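Local coordinates for fatty acid-binding protein homolog (PDB 6I8X) that binds fatty acids inside its beta-barrel as an extracellular protein and may sequester potentially toxic ones or help maintain the lipid layer of the nematode eggshell, at residues A[83-88]-A[111-116]. Numbering follows the deposited sequence.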
ATOM      1  N   GLU A  83      -6.749  10.458  -7.361  1.00 42.10           N
ATOM      2  CA  GLU A  83      -6.715   9.185  -8.084  1.00 40.68           C
ATOM      3  C   GLU A  83      -5.776   9.257  -9.293  1.00 44.24           C
ATOM      4  O   GLU A  83      -5.766  10.261 -10.009  1.00 45.37           O
ATOM      5  CB  GLU A  83      -8.142   8.807  -8.536  1.00 42.60           C
ATOM      6  CG  GLU A  83      -8.258   7.407  -9.115  1.00 48.20           C
ATOM      7  CD  GLU A  83      -9.650   7.011  -9.574  1.00 66.73           C
ATOM      8  OE1 GLU A  83     -10.066   7.455 -10.666  1.00 61.98           O
ATOM      9  OE2 GLU A  83     -10.305   6.213  -8.865  1.00 59.86           O
ATOM     10  N   PHE A  84      -5.013   8.184  -9.523  1.00 38.24           N
ATOM     11  CA  PHE A  84      -4.109   8.016 -10.663  1.00 37.30           C
ATOM     12  C   PHE A  84      -4.249   6.579 -11.180  1.00 44.25           C
ATOM     13  O   PHE A  84      -4.773   5.707 -10.480  1.00 42.43           O
ATOM     14  CB  PHE A  84      -2.639   8.305 -10.266  1.00 37.06           C
ATOM     15  CG  PHE A  84      -2.008   7.422  -9.199  1.00 35.14           C
ATOM     16  CD1 PHE A  84      -2.125   7.743  -7.854  1.00 34.98           C
ATOM     17  CD2 PHE A  84      -1.236   6.319  -9.553  1.00 35.75           C
ATOM     18  CE1 PHE A  84      -1.513   6.962  -6.875  1.00 35.10           C
ATOM     19  CE2 PHE A  84      -0.613   5.540  -8.581  1.00 38.15           C
ATOM     20  CZ  PHE A  84      -0.745   5.868  -7.246  1.00 36.20           C
ATOM     21  N   GLN A  85      -3.796   6.338 -12.404  1.00 44.28           N
ATOM     22  CA  GLN A  85      -3.807   5.008 -12.991  1.00 44.57           C
ATOM     23  C   GLN A  85      -2.362   4.534 -13.169  1.00 48.26           C
ATOM     24  O   GLN A  85      -1.525   5.300 -13.650  1.00 48.71           O
ATOM     25  CB  GLN A  85      -4.561   4.983 -14.331  1.00 47.41           C
ATOM     26  CG  GLN A  85      -4.826   3.548 -14.788  1.00 56.21           C
ATOM     27  CD  GLN A  85      -5.548   3.447 -16.103  1.00 71.96           C
ATOM     28  OE1 GLN A  85      -6.687   3.916 -16.265  1.00 65.43           O
ATOM     29  NE2 GLN A  85      -4.931   2.747 -17.037  1.00 61.71           N
ATOM     30  N   ASP A  86      -2.073   3.287 -12.761  1.00 43.23           N
ATOM     31  CA  ASP A  86      -0.741   2.688 -12.880  1.00 42.03           C
ATOM     32  C   ASP A  86      -0.773   1.167 -12.790  1.00 44.93           C
ATOM     33  O   ASP A  86      -1.796   0.572 -12.441  1.00 44.94           O
ATOM     34  CB  ASP A  86       0.217   3.249 -11.814  1.00 42.50           C
ATOM     35  CG  ASP A  86       1.673   3.252 -12.218  1.00 49.55           C
ATOM     36  OD1 ASP A  86       1.978   2.836 -13.358  1.00 51.24           O
ATOM     37  OD2 ASP A  86       2.510   3.655 -11.394  1.00 54.81           O
ATOM     38  N   GLU A  87       0.363   0.539 -13.114  1.00 40.23           N
ATOM     39  CA  GLU A  87       0.511  -0.893 -13.035  1.00 38.88           C
ATOM     40  C   GLU A  87       0.683  -1.285 -11.562  1.00 41.99           C
ATOM     41  O   GLU A  87       1.462  -0.657 -10.823  1.00 39.79           O
ATOM     42  CB  GLU A  87       1.697  -1.364 -13.894  1.00 40.48           C
ATOM     43  CG  GLU A  87       1.825  -2.877 -13.953  1.00 51.40           C
ATOM     44  CD  GLU A  87       2.884  -3.428 -14.886  1.00 75.73           C
ATOM     45  OE1 GLU A  87       4.050  -2.982 -14.803  1.00 62.66           O
ATOM     46  OE2 GLU A  87       2.566  -4.376 -15.640  1.00 82.98           O
ATOM     47  N   ALA A  88      -0.068  -2.324 -11.145  1.00 38.63           N
ATOM     48  CA  ALA A  88      -0.016  -2.855  -9.794  1.00 36.98           C
ATOM     49  C   ALA A  88       0.814  -4.144  -9.790  1.00 40.92           C
ATOM     50  O   ALA A  88       1.323  -4.538 -10.850  1.00 40.92           O
ATOM     51  CB  ALA A  88      -1.422  -3.092  -9.261  1.00 37.73           C
ATOM     52  N   ILE A 111      -8.751   0.033  -7.593  1.00 45.65           N
ATOM     53  CA  ILE A 111      -9.896  -0.339  -8.408  1.00 47.75           C
ATOM     54  C   ILE A 111      -9.279  -0.980  -9.649  1.00 51.96           C
ATOM     55  O   ILE A 111      -8.445  -0.354 -10.291  1.00 50.73           O
ATOM     56  CB  ILE A 111     -10.849   0.842  -8.779  1.00 52.52           C
ATOM     57  CG1 ILE A 111     -11.375   1.594  -7.530  1.00 53.14           C
ATOM     58  CG2 ILE A 111     -12.000   0.330  -9.630  1.00 53.69           C
ATOM     59  CD1 ILE A 111     -12.149   2.939  -7.831  1.00 55.23           C
ATOM     60  N   LYS A 112      -9.672  -2.213  -9.984  1.00 50.17           N
ATOM     61  CA  LYS A 112      -9.157  -2.847 -11.201  1.00 50.68           C
ATOM     62  C   LYS A 112      -9.772  -2.161 -12.432  1.00 56.44           C
ATOM     63  O   LYS A 112     -10.968  -1.865 -12.433  1.00 55.30           O
ATOM     64  CB  LYS A 112      -9.401  -4.366 -11.191  1.00 52.72           C
ATOM     65  CG  LYS A 112      -8.370  -5.098 -10.368  1.00 62.58           C
ATOM     66  CD  LYS A 112      -8.715  -6.549 -10.141  1.00 77.76           C
ATOM     67  CE  LYS A 112      -7.741  -7.176  -9.168  1.00 88.40           C
ATOM     68  NZ  LYS A 112      -8.181  -8.524  -8.725  1.00100.48           N
ATOM     69  N   VAL A 113      -8.929  -1.817 -13.423  1.00 54.96           N
ATOM     70  CA  VAL A 113      -9.361  -1.154 -14.656  1.00 57.17           C
ATOM     71  C   VAL A 113     -10.256  -2.111 -15.490  1.00 65.41           C
ATOM     72  O   VAL A 113     -11.321  -1.703 -15.977  1.00 66.03           O
ATOM     73  CB  VAL A 113      -8.152  -0.569 -15.453  1.00 60.26           C
ATOM     74  CG1 VAL A 113      -8.555  -0.133 -16.868  1.00 62.06           C
ATOM     75  CG2 VAL A 113      -7.522   0.599 -14.703  1.00 58.71           C
ATOM     76  N   ASP A 114      -9.833  -3.384 -15.607  1.00 63.28           N
ATOM     77  CA  ASP A 114     -10.543  -4.426 -16.359  1.00 65.44           C
ATOM     78  C   ASP A 114     -11.696  -5.078 -15.568  1.00 70.01           C
ATOM     79  O   ASP A 114     -12.452  -5.867 -16.137  1.00 70.58           O
ATOM     80  CB  ASP A 114      -9.553  -5.477 -16.892  1.00 67.09           C
ATOM     81  CG  ASP A 114      -8.463  -4.905 -17.793  1.00 82.14           C
ATOM     82  OD1 ASP A 114      -8.764  -3.973 -18.584  1.00 82.31           O
ATOM     83  OD2 ASP A 114      -7.308  -5.386 -17.704  1.00 91.89           O
ATOM     84  N   ASP A 115     -11.838  -4.723 -14.274  1.00 65.59           N
ATOM     85  CA  ASP A 115     -12.895  -5.196 -13.376  1.00 65.21           C
ATOM     86  C   ASP A 115     -13.259  -4.041 -12.409  1.00 68.08           C
ATOM     87  O   ASP A 115     -12.804  -4.039 -11.265  1.00 66.67           O
ATOM     88  CB  ASP A 115     -12.429  -6.466 -12.624  1.00 65.69           C
ATOM     89  CG  ASP A 115     -13.513  -7.262 -11.908  1.00 76.93           C
ATOM     90  OD1 ASP A 115     -14.713  -6.987 -12.147  1.00 77.67           O
ATOM     91  OD2 ASP A 115     -13.161  -8.187 -11.136  1.00 83.70           O
ATOM     92  N   PRO A 116     -14.044  -3.025 -12.848  1.00 65.64           N
ATOM     93  CA  PRO A 116     -14.359  -1.886 -11.956  1.00 65.08           C
ATOM     94  C   PRO A 116     -15.145  -2.218 -10.678  1.00 68.59           C
ATOM     95  O   PRO A 116     -15.265  -1.363  -9.795  1.00 67.33           O
ATOM     96  CB  PRO A 116     -15.139  -0.929 -12.866  1.00 69.01           C
ATOM     97  CG  PRO A 116     -14.790  -1.345 -14.259  1.00 74.65           C
ATOM     98  CD  PRO A 116     -14.654  -2.830 -14.176  1.00 69.64           C
TER
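Gln85 and Val113 carry the larger half of this contact. One methyl of Val113 sits over the flat face of the Gln85 side-chain amide. Val113 CG2 lies 3.7 Å from Gln85 CD, almost straight above it. It is 3.8 Å from Gln85 OE1 and 4.1 Å from Gln85 NE2, so the methyl is centred on the amide and not at its edge. The two side chains cross at about a right angle. Gln85 has CG anti to the backbone N (chi1 -168°), and its extended chain carries the amide across to the valine. A hydrogen bond from Gln85 NE2 to OE1 of Gln93 probably limits the turning of the amide. Van der Waals contact is all that passes between Gln85 and Val113.

Glu83 and Ile111 form a second, lighter touch. Glu83 OE2 is 3.9 Å from Ile111 CD1, and the methyl lies beyond the oxygen, roughly in line with the CD-OE2 bond. These side chains also cross at about 90°. Glu83 is stretched out, with chi2 at 180°, and this reach brings its carboxylate to the isoleucine methyl.

No hydrogen bond joins the two segments. Their closest CA atoms, those of Gln85 and Val113, are 8.5 Å apart, because strand 93-100 runs between them. Phe84 and Asp86 pair with its Ile96 and His94, while Ile111 and Val113 pair with Lys95 and Gln93. The side chains of Glu83 and Gln85 also touch Lys95 of that strand. The contact lies near the protein surface, at the end of strand 105-112. The three strands 84-87, 93-100 and 105-112 form part of the antiparallel up-and-down meander of the fatty acid-binding protein beta-barrel, and this contact spans its middle strand.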